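Side-chain contacts in pectate lyase (PDB 5AMV), which cleaves polygalacturonate by calcium-dependent elimination, leaving oligosaccharides with unsaturated galacturonosyl groups at their non-reducing ends: residues R206-S211 and G216-H221; S95-G98 and P102-T105; S348-L351 and Q356-A359. All blocks are in the same frame, centred on the assembly; numbering follows the deposited sequence.

Interaction 1 of 3, residues R206-S211 and G216-H221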
ATOM      1  N   ARG A 206      -1.509  -7.708 -15.208  1.00  8.40           N
ATOM      2  CA  ARG A 206      -2.728  -8.398 -14.771  1.00  9.40           C
ATOM      3  C   ARG A 206      -3.746  -7.419 -14.146  1.00  9.64           C
ATOM      4  O   ARG A 206      -4.123  -7.533 -12.962  1.00  8.77           O
ATOM      5  CB  ARG A 206      -2.387  -9.574 -13.837  1.00  9.45           C
ATOM      6  CG  ARG A 206      -1.730 -10.724 -14.641  1.00  8.04           C
ATOM      7  CD  ARG A 206      -1.615 -12.030 -13.863  1.00  9.95           C
ATOM      8  NE  ARG A 206      -0.543 -12.020 -12.847  1.00  8.05           N
ATOM      9  CZ  ARG A 206      -0.077 -13.133 -12.261  1.00  9.29           C
ATOM     10  NH1 ARG A 206      -0.615 -14.311 -12.566  1.00  6.27           N
ATOM     11  NH2 ARG A 206       0.903 -13.098 -11.358  1.00  7.78           N
ATOM     12  N   PRO A 207      -4.191  -6.424 -14.946  1.00 10.31           N
ATOM     13  CA  PRO A 207      -5.189  -5.505 -14.406  1.00 10.26           C
ATOM     14  C   PRO A 207      -6.485  -6.217 -13.999  1.00 10.05           C
ATOM     15  O   PRO A 207      -6.869  -7.268 -14.584  1.00 10.97           O
ATOM     16  CB  PRO A 207      -5.418  -4.507 -15.556  1.00 10.90           C
ATOM     17  CG  PRO A 207      -5.086  -5.332 -16.838  1.00 11.23           C
ATOM     18  CD  PRO A 207      -3.945  -6.241 -16.401  1.00 10.39           C
ATOM     19  N   ASP A 208      -7.171  -5.648 -13.013  1.00  9.92           N
ATOM     20  CA  ASP A 208      -8.378  -6.228 -12.454  1.00 10.24           C
ATOM     21  C   ASP A 208      -9.533  -6.403 -13.431  1.00 11.43           C
ATOM     22  O   ASP A 208     -10.414  -7.246 -13.202  1.00 11.74           O
ATOM     23  CB  ASP A 208      -8.880  -5.376 -11.293  1.00  8.79           C
ATOM     24  CG  ASP A 208      -7.970  -5.415 -10.101  1.00 10.48           C
ATOM     25  OD1 ASP A 208      -7.028  -6.228 -10.108  1.00 10.47           O
ATOM     26  OD2 ASP A 208      -8.211  -4.628  -9.159  1.00 12.87           O
ATOM     27  N   SER A 209      -9.526  -5.600 -14.503  1.00 12.29           N
ATOM     28  CA  SER A 209     -10.599  -5.625 -15.512  1.00 15.29           C
ATOM     29  C   SER A 209     -10.819  -7.016 -16.096  1.00 16.89           C
ATOM     30  O   SER A 209     -11.921  -7.332 -16.532  1.00 18.18           O
ATOM     31  CB  SER A 209     -10.285  -4.633 -16.637  1.00 13.89           C
ATOM     32  OG  SER A 209      -9.051  -4.963 -17.250  1.00 16.73           O
ATOM     33  N   THR A 210      -9.775  -7.844 -16.073  1.00 17.52           N
ATOM     34  CA  THR A 210      -9.837  -9.190 -16.669  1.00 19.91           C
ATOM     35  C   THR A 210     -10.383 -10.255 -15.721  1.00 19.58           C
ATOM     36  O   THR A 210     -10.509 -11.423 -16.126  1.00 20.86           O
ATOM     37  CB  THR A 210      -8.451  -9.654 -17.148  1.00 19.49           C
ATOM     38  OG1 THR A 210      -7.545  -9.705 -16.044  1.00 22.80           O
ATOM     39  CG2 THR A 210      -7.870  -8.680 -18.222  1.00 21.07           C
ATOM     40  N   SER A 211     -10.680  -9.881 -14.476  1.00 17.85           N
ATOM     41  CA  SER A 211     -11.176 -10.840 -13.481  0.50 17.13           C
ATOM     42  C   SER A 211     -12.686 -11.097 -13.624  1.00 18.07           C
ATOM     43  O   SER A 211     -13.469 -10.156 -13.830  1.00 17.77           O
ATOM     44  CB  SER A 211     -10.818 -10.365 -12.060  0.50 16.67           C
ATOM     45  OG  SER A 211      -9.401 -10.343 -11.899  0.50 10.78           O
ATOM     46  N   GLY A 216     -21.739 -12.712  -8.184  1.00 16.57           N
ATOM     47  CA  GLY A 216     -21.858 -11.316  -8.560  1.00 17.32           C
ATOM     48  C   GLY A 216     -20.757 -10.368  -8.101  1.00 17.84           C
ATOM     49  O   GLY A 216     -20.902  -9.151  -8.279  1.00 18.27           O
ATOM     50  N   ARG A 217     -19.665 -10.922  -7.541  1.00 16.43           N
ATOM     51  CA  ARG A 217     -18.602 -10.103  -6.954  0.50 15.70           C
ATOM     52  C   ARG A 217     -17.271 -10.352  -7.675  1.00 14.91           C
ATOM     53  O   ARG A 217     -16.918 -11.495  -7.975  1.00 15.21           O
ATOM     54  CB  ARG A 217     -18.443 -10.361  -5.437  0.50 15.42           C
ATOM     55  CG  ARG A 217     -19.691 -10.121  -4.528  0.50 16.26           C
ATOM     56  CD  ARG A 217     -20.153  -8.631  -4.455  0.50 14.43           C
ATOM     57  NE  ARG A 217     -19.218  -7.720  -3.781  0.50 15.88           N
ATOM     58  CZ  ARG A 217     -19.301  -6.388  -3.848  0.50 17.31           C
ATOM     59  NH1 ARG A 217     -20.263  -5.814  -4.561  0.50 19.38           N
ATOM     60  NH2 ARG A 217     -18.428  -5.615  -3.215  0.50 19.07           N
ATOM     61  N   LYS A 218     -16.541  -9.259  -7.949  1.00 14.74           N
ATOM     62  CA  LYS A 218     -15.214  -9.295  -8.595  0.55 14.04           C
ATOM     63  C   LYS A 218     -14.361 -10.348  -7.918  1.00 12.64           C
ATOM     64  O   LYS A 218     -14.215 -10.291  -6.703  1.00 12.86           O
ATOM     65  CB  LYS A 218     -14.502  -7.929  -8.437  0.55 14.44           C
ATOM     66  CG  LYS A 218     -13.194  -7.780  -9.256  0.55 14.54           C
ATOM     67  CD  LYS A 218     -12.237  -6.692  -8.684  0.55 18.58           C
ATOM     68  CE  LYS A 218     -12.297  -5.311  -9.383  0.55 21.45           C
ATOM     69  NZ  LYS A 218     -11.173  -4.309  -8.964  0.55 20.65           N
ATOM     70  N   TYR A 219     -13.778 -11.242  -8.696  1.00 11.73           N
ATOM     71  CA  TYR A 219     -12.834 -12.230  -8.164  1.00 10.21           C
ATOM     72  C   TYR A 219     -11.468 -11.527  -8.045  1.00  9.30           C
ATOM     73  O   TYR A 219     -10.636 -11.590  -8.955  1.00 11.39           O
ATOM     74  CB  TYR A 219     -12.821 -13.412  -9.077  1.00 10.07           C
ATOM     75  CG  TYR A 219     -12.054 -14.625  -8.573  1.00 10.45           C
ATOM     76  CD1 TYR A 219     -12.375 -15.207  -7.341  1.00  9.34           C
ATOM     77  CD2 TYR A 219     -11.110 -15.246  -9.397  1.00 10.12           C
ATOM     78  CE1 TYR A 219     -11.697 -16.363  -6.899  1.00  9.42           C
ATOM     79  CE2 TYR A 219     -10.432 -16.381  -8.987  1.00 11.91           C
ATOM     80  CZ  TYR A 219     -10.716 -16.932  -7.745  1.00 10.76           C
ATOM     81  OH  TYR A 219     -10.029 -18.066  -7.389  1.00 11.65           O
ATOM     82  N   GLN A 220     -11.279 -10.899  -6.886  1.00  8.65           N
ATOM     83  CA  GLN A 220     -10.174  -9.966  -6.677  0.62  9.07           C
ATOM     84  C   GLN A 220      -8.859 -10.665  -6.329  1.00  8.23           C
ATOM     85  O   GLN A 220      -8.765 -11.321  -5.305  1.00  9.41           O
ATOM     86  CB  GLN A 220     -10.547  -8.950  -5.606  0.62 10.08           C
ATOM     87  CG  GLN A 220      -9.456  -7.929  -5.315  0.62  8.95           C
ATOM     88  CD  GLN A 220      -9.067  -7.080  -6.540  0.62 11.68           C
ATOM     89  OE1 GLN A 220      -8.056  -7.303  -7.194  0.62  3.22           O
ATOM     90  NE2 GLN A 220      -9.904  -6.105  -6.847  0.62 13.54           N
ATOM     91  N   HIS A 221      -7.848 -10.479  -7.188  1.00  6.59           N
ATOM     92  CA  HIS A 221      -6.519 -11.088  -6.990  1.00  6.08           C
ATOM     93  C   HIS A 221      -5.524 -10.178  -6.291  1.00  6.17           C
ATOM     94  O   HIS A 221      -4.431 -10.629  -5.914  1.00  7.88           O
ATOM     95  CB  HIS A 221      -5.919 -11.496  -8.339  1.00  6.67           C
ATOM     96  CG  HIS A 221      -6.701 -12.556  -9.037  1.00  5.89           C
ATOM     97  ND1 HIS A 221      -6.631 -13.881  -8.665  1.00  8.31           N
ATOM     98  CD2 HIS A 221      -7.562 -12.503 -10.091  1.00  7.97           C
ATOM     99  CE1 HIS A 221      -7.427 -14.601  -9.439  1.00  6.25           C
ATOM    100  NE2 HIS A 221      -8.012 -13.788 -10.313  1.00  7.93           N
TER
HETATM  101  O   HOH W   1      -7.970  -8.995  -9.782  1.00 11.81           O
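The imidazole of His221 receives Ser211 at its rim: OG lies in the ring plane, 3.4 Å from His221 CD2, while Tyr163 stacks on the ring and the backbone oxygen of Asp164 takes the bond from ND1. The second flat group, the carboxylate of Asp208, has Lys218 arriving at about a right angle to its side chain, NZ bonding OD2 at 3.0 Å in a salt bridge. The ammonium comes from the anti side, 33° out of the carboxylate plane, and the Lys218 chain reaches this point through a bend at its third torsion (-98°). Close by, the amide plane of Gln220 is turned 61° from that of the carboxylate. At OD1 the strongest partner is ND1 of His222, and a water probably donates to Asp208 OD1 as well, at 2.9 Å. That water accepts from His221 N at 3.0 Å and bonds Ser211 OG at 2.9 Å, so it joins both segments through side chain and backbone alike. Tyr219, the central residue of an inverse gamma turn, brings its O to 3.3 Å from Ser211 CB. Arg217, on strand 217-218, lies in the glycan pocket and reaches the bound galacturonate weakly. Lys218 NZ also pairs with Asp246, and one ammonium between two carboxylates is likely to stabilise both in their ionised form, a charged tie in a buried contact near the glycan pocket.

Interaction 2 of 3, residues S95-G98 and P102-T105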
ATOM      1  N   SER A  95     -26.551 -19.430  -1.863  1.00 12.05           N
ATOM      2  CA  SER A  95     -27.877 -20.095  -2.001  1.00 12.36           C
ATOM      3  C   SER A  95     -27.991 -21.413  -1.244  1.00 11.87           C
ATOM      4  O   SER A  95     -29.100 -21.810  -0.879  1.00 10.94           O
ATOM      5  CB  SER A  95     -28.258 -20.314  -3.470  1.00 12.73           C
ATOM      6  OG  SER A  95     -27.403 -21.267  -4.080  1.00 17.36           O
ATOM      7  N   THR A  96     -26.856 -22.062  -0.956  1.00 10.44           N
ATOM      8  CA  THR A  96     -26.840 -23.335  -0.216  1.00 10.98           C
ATOM      9  C   THR A  96     -25.987 -23.327   1.061  1.00 10.38           C
ATOM     10  O   THR A  96     -26.165 -24.194   1.956  1.00 10.78           O
ATOM     11  CB  THR A  96     -26.342 -24.499  -1.096  1.00 11.60           C
ATOM     12  OG1 THR A  96     -25.016 -24.189  -1.568  1.00  9.85           O
ATOM     13  CG2 THR A  96     -27.269 -24.740  -2.284  1.00 10.34           C
ATOM     14  N   TRP A  97     -25.054 -22.368   1.149  1.00 10.76           N
ATOM     15  CA  TRP A  97     -24.155 -22.263   2.279  1.00 10.66           C
ATOM     16  C   TRP A  97     -24.609 -21.186   3.260  1.00 11.15           C
ATOM     17  O   TRP A  97     -24.267 -21.252   4.425  1.00 12.31           O
ATOM     18  CB  TRP A  97     -22.729 -21.923   1.778  1.00 10.46           C
ATOM     19  CG  TRP A  97     -21.678 -21.786   2.877  1.00  8.16           C
ATOM     20  CD1 TRP A  97     -21.058 -20.619   3.309  1.00  8.43           C
ATOM     21  CD2 TRP A  97     -21.101 -22.848   3.618  1.00  9.23           C
ATOM     22  NE1 TRP A  97     -20.140 -20.920   4.321  1.00 10.35           N
ATOM     23  CE2 TRP A  97     -20.147 -22.271   4.523  1.00  8.06           C
ATOM     24  CE3 TRP A  97     -21.321 -24.239   3.640  1.00  9.52           C
ATOM     25  CZ2 TRP A  97     -19.379 -23.050   5.397  1.00  9.90           C
ATOM     26  CZ3 TRP A  97     -20.574 -25.009   4.502  1.00 10.19           C
ATOM     27  CH2 TRP A  97     -19.616 -24.414   5.380  1.00 11.02           C
ATOM     28  N   GLY A  98     -25.344 -20.184   2.791  1.00 10.43           N
ATOM     29  CA  GLY A  98     -25.702 -19.059   3.649  1.00 12.24           C
ATOM     30  C   GLY A  98     -24.524 -18.102   3.726  1.00 13.25           C
ATOM     31  O   GLY A  98     -23.643 -18.144   2.856  1.00 12.76           O
ATOM     32  N   PRO A 102     -16.791 -19.581   5.063  1.00 12.14           N
ATOM     33  CA  PRO A 102     -16.466 -20.926   4.536  1.00 10.83           C
ATOM     34  C   PRO A 102     -15.603 -21.761   5.467  1.00 10.32           C
ATOM     35  O   PRO A 102     -14.697 -21.232   6.133  1.00 11.47           O
ATOM     36  CB  PRO A 102     -15.717 -20.625   3.215  1.00 11.27           C
ATOM     37  CG  PRO A 102     -16.428 -19.330   2.720  1.00 11.83           C
ATOM     38  CD  PRO A 102     -16.652 -18.530   4.021  1.00 11.85           C
ATOM     39  N   SER A 103     -15.885 -23.057   5.492  1.00 10.56           N
ATOM     40  CA  SER A 103     -15.155 -24.002   6.332  1.00 12.03           C
ATOM     41  C   SER A 103     -15.312 -25.381   5.720  1.00 11.78           C
ATOM     42  O   SER A 103     -16.131 -25.582   4.814  1.00 12.02           O
ATOM     43  CB  SER A 103     -15.713 -23.962   7.765  1.00 12.74           C
ATOM     44  OG  SER A 103     -17.046 -24.428   7.788  1.00 16.18           O
ATOM     45  N   GLY A 104     -14.546 -26.353   6.211  1.00 11.45           N
ATOM     46  CA  GLY A 104     -14.603 -27.668   5.612  1.00 10.75           C
ATOM     47  C   GLY A 104     -13.575 -27.827   4.498  1.00 10.98           C
ATOM     48  O   GLY A 104     -12.725 -26.947   4.287  1.00 11.39           O
ATOM     49  N   THR A 105     -13.721 -28.910   3.728  1.00 11.28           N
ATOM     50  CA  THR A 105     -12.695 -29.414   2.800  0.50 11.11           C
ATOM     51  C   THR A 105     -12.161 -28.369   1.820  1.00 10.12           C
ATOM     52  O   THR A 105     -10.945 -28.175   1.686  1.00  9.72           O
ATOM     53  CB  THR A 105     -13.275 -30.549   1.941  0.50 11.58           C
ATOM     54  OG1 THR A 105     -13.963 -31.488   2.781  0.50 12.99           O
ATOM     55  CG2 THR A 105     -12.187 -31.251   1.109  0.50 12.02           C
TER
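Trp97 brings its indole up to Pro102 and Ser103 in turn. Trp97 NE1 stands 3.7 Å from Pro102 CA, and further along the ring Trp97 CZ2 comes within 3.5 Å of Ser103 N; both of these approaches are oblique to the ring. Ser103 OG, by contrast, sits at the indole edge and in its plane, 3.5 Å from Trp97 CH2. No hydrogen bond joins the two segments, so the contact is one of shape and van der Waals packing. The indole extends this far because CG is trans to the backbone N (chi1 -180°), which swings the ring off the end of helix 94-97. That short helix ends at Trp97, and Gly98, with positive phi, turns the chain away; the loop then runs to Gly104, the N-cap residue of helix 105-121. The contact therefore bridges the link between two successive helices, outside the parallel beta-helix that defines polysaccharide lyase family 1. Tyr92, from helix 85-92, meets the indole edge-to-face and gives its hydroxyl to a hydrogen bond with Ser103 O, while Lys100 makes a cation-pi contact with the ring and bonds Trp97 O. Putting an alanine at Trp97 would probably open a gap beside Pro102 and Ser103 and deprive Tyr92 and Lys100 of their aromatic partner. Pro102 in turn packs on Tyr88, Tyr92 and Pro171.

Interaction 3 of 3, residues S348-L351 and Q356-A359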
ATOM      1  N   SER A 348      -7.186  22.025   3.690  1.00 11.28           N
ATOM      2  CA  SER A 348      -6.949  23.384   3.226  0.50 11.49           C
ATOM      3  C   SER A 348      -6.226  23.333   1.880  1.00 12.42           C
ATOM      4  O   SER A 348      -5.403  22.456   1.626  1.00 11.99           O
ATOM      5  CB  SER A 348      -6.167  24.213   4.274  0.50 11.67           C
ATOM      6  OG  SER A 348      -4.788  23.854   4.390  0.50  8.75           O
ATOM      7  N   GLY A 349      -6.528  24.273   1.016  1.00 11.29           N
ATOM      8  CA  GLY A 349      -5.835  24.375  -0.257  1.00 11.73           C
ATOM      9  C   GLY A 349      -6.145  23.270  -1.260  1.00  9.85           C
ATOM     10  O   GLY A 349      -5.393  23.112  -2.234  1.00 11.38           O
ATOM     11  N   THR A 350      -7.221  22.513  -1.032  1.00 10.20           N
ATOM     12  CA  THR A 350      -7.594  21.447  -1.965  1.00  9.57           C
ATOM     13  C   THR A 350      -8.059  22.026  -3.307  1.00 10.01           C
ATOM     14  O   THR A 350      -8.928  22.906  -3.333  1.00  9.15           O
ATOM     15  CB  THR A 350      -8.693  20.541  -1.345  1.00  9.64           C
ATOM     16  OG1 THR A 350      -8.240  20.048  -0.081  1.00  9.83           O
ATOM     17  CG2 THR A 350      -9.080  19.368  -2.314  1.00  7.80           C
ATOM     18  N   LEU A 351      -7.479  21.550  -4.423  1.00  9.39           N
ATOM     19  CA  LEU A 351      -7.946  21.928  -5.727  1.00  9.87           C
ATOM     20  C   LEU A 351      -8.584  20.727  -6.394  1.00 10.85           C
ATOM     21  O   LEU A 351      -8.011  19.624  -6.352  1.00 10.86           O
ATOM     22  CB  LEU A 351      -6.801  22.393  -6.614  1.00  9.31           C
ATOM     23  CG  LEU A 351      -6.005  23.633  -6.198  1.00 10.88           C
ATOM     24  CD1 LEU A 351      -4.930  23.957  -7.275  1.00 10.12           C
ATOM     25  CD2 LEU A 351      -6.958  24.860  -5.891  1.00 11.09           C
ATOM     26  N   GLN A 356     -10.634  25.792  -6.291  1.00  9.70           N
ATOM     27  CA  GLN A 356     -10.458  25.671  -4.819  1.00 10.87           C
ATOM     28  C   GLN A 356     -11.751  25.143  -4.168  1.00 10.35           C
ATOM     29  O   GLN A 356     -12.835  25.711  -4.326  1.00 10.11           O
ATOM     30  CB  GLN A 356     -10.098  27.004  -4.159  1.00 12.46           C
ATOM     31  CG  GLN A 356      -8.924  27.747  -4.752  1.00 16.08           C
ATOM     32  CD  GLN A 356      -8.632  29.073  -3.985  1.00 24.61           C
ATOM     33  OE1 GLN A 356      -9.312  30.090  -4.162  1.00 26.22           O
ATOM     34  NE2 GLN A 356      -7.609  29.041  -3.129  1.00 28.08           N
ATOM     35  N   ILE A 357     -11.639  24.053  -3.418  1.00  9.62           N
ATOM     36  CA  ILE A 357     -12.811  23.459  -2.791  1.00  9.32           C
ATOM     37  C   ILE A 357     -12.475  23.199  -1.337  1.00 10.63           C
ATOM     38  O   ILE A 357     -11.313  23.286  -0.947  1.00 11.08           O
ATOM     39  CB  ILE A 357     -13.283  22.110  -3.444  1.00  9.02           C
ATOM     40  CG1 ILE A 357     -12.187  21.046  -3.399  1.00  8.11           C
ATOM     41  CG2 ILE A 357     -13.717  22.359  -4.909  1.00  8.43           C
ATOM     42  CD1 ILE A 357     -12.734  19.613  -3.467  1.00 10.09           C
ATOM     43  N   ASN A 358     -13.512  22.869  -0.572  1.00 10.80           N
ATOM     44  CA  ASN A 358     -13.286  22.376   0.786  0.62 11.34           C
ATOM     45  C   ASN A 358     -14.029  21.084   0.943  1.00 11.75           C
ATOM     46  O   ASN A 358     -15.254  21.020   1.101  1.00 10.71           O
ATOM     47  CB  ASN A 358     -13.658  23.340   1.914  0.62 12.16           C
ATOM     48  CG  ASN A 358     -13.041  22.900   3.238  0.62 10.59           C
ATOM     49  OD1 ASN A 358     -13.560  22.004   3.913  0.62  8.83           O
ATOM     50  ND2 ASN A 358     -11.872  23.469   3.562  0.62 15.56           N
ATOM     51  N   ALA A 359     -13.254  20.008   0.893  1.00 11.08           N
ATOM     52  CA  ALA A 359     -13.837  18.663   0.897  1.00 10.88           C
ATOM     53  C   ALA A 359     -14.587  18.329   2.181  1.00 10.75           C
ATOM     54  O   ALA A 359     -15.644  17.694   2.170  1.00 10.46           O
ATOM     55  CB  ALA A 359     -12.697  17.618   0.680  1.00 12.58           C
TER
HETATM   56  O   HOH W   2      -9.424  22.869   1.046  1.00  9.51           O
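Thr350 turns its CG2 methyl trans to the main-chain nitrogen, where it meets Ile357, whose CG1 takes the position between its own backbone N and carbonyl carbon (chi1 59°). The two aliphatic groups meet obliquely, Thr350 CG2 lying 3.7 Å from Ile357 CG1 and 3.8 Å from CD1. The same torsion of Thr350 places OG1 beside the backbone N, where it bonds the carboxylate of Asp347. One residue on, Leu351 and Gln356 lie side by side and point the same way: Leu351 CD2 comes 3.7 Å from Gln356 CG, so the aliphatic part of the glutamine does the touching. They form the antiparallel non-hydrogen-bonded pair of a small hairpin made by strands 351-352 and 355-356, attached to the parallel beta-helix where Leu351 shares backbone bonds with Asn323 and Ile325. Beside this pair Ile357 N donates to Thr350 O at 2.9 Å, nearly straight at 170°, the donor 22° off the carbonyl plane. That oxygen also receives a CA-H contact from Gln356 CA at 3.5 Å. A water accepts from Thr350 N at 3.0 Å and donates to Ile357 O at 2.8 Å, bridging the two segments one residue along from the paired Leu351 and Gln356, just before Asn358 caps the next helix. Direct and water-mediated bonds thus provide partners for the backbone N and O of both Thr350 and Ile357, while carbon-to-carbon contacts supply the remaining packing.

In the fold
Along the chain the order is interaction 2, interaction 1, interaction 3, each closing before the next opens. The centres of interactions 1 and 2 are about 22 Å apart, on the same side of the chain's centre, with nearest atoms about 10 Å apart; interaction 3 stands about 33 Å from interaction 1 and about 47 Å from interaction 2, centre to centre. All three belong to segments that accompany the parallel beta-helix: a link between helices 94-97 and 105-121, a loop and strand 217-218 near the calcium and glycan sites, and a hairpin on a late coil. Only interaction 1 holds a glycan-pocket residue; the other two are peripheral packing.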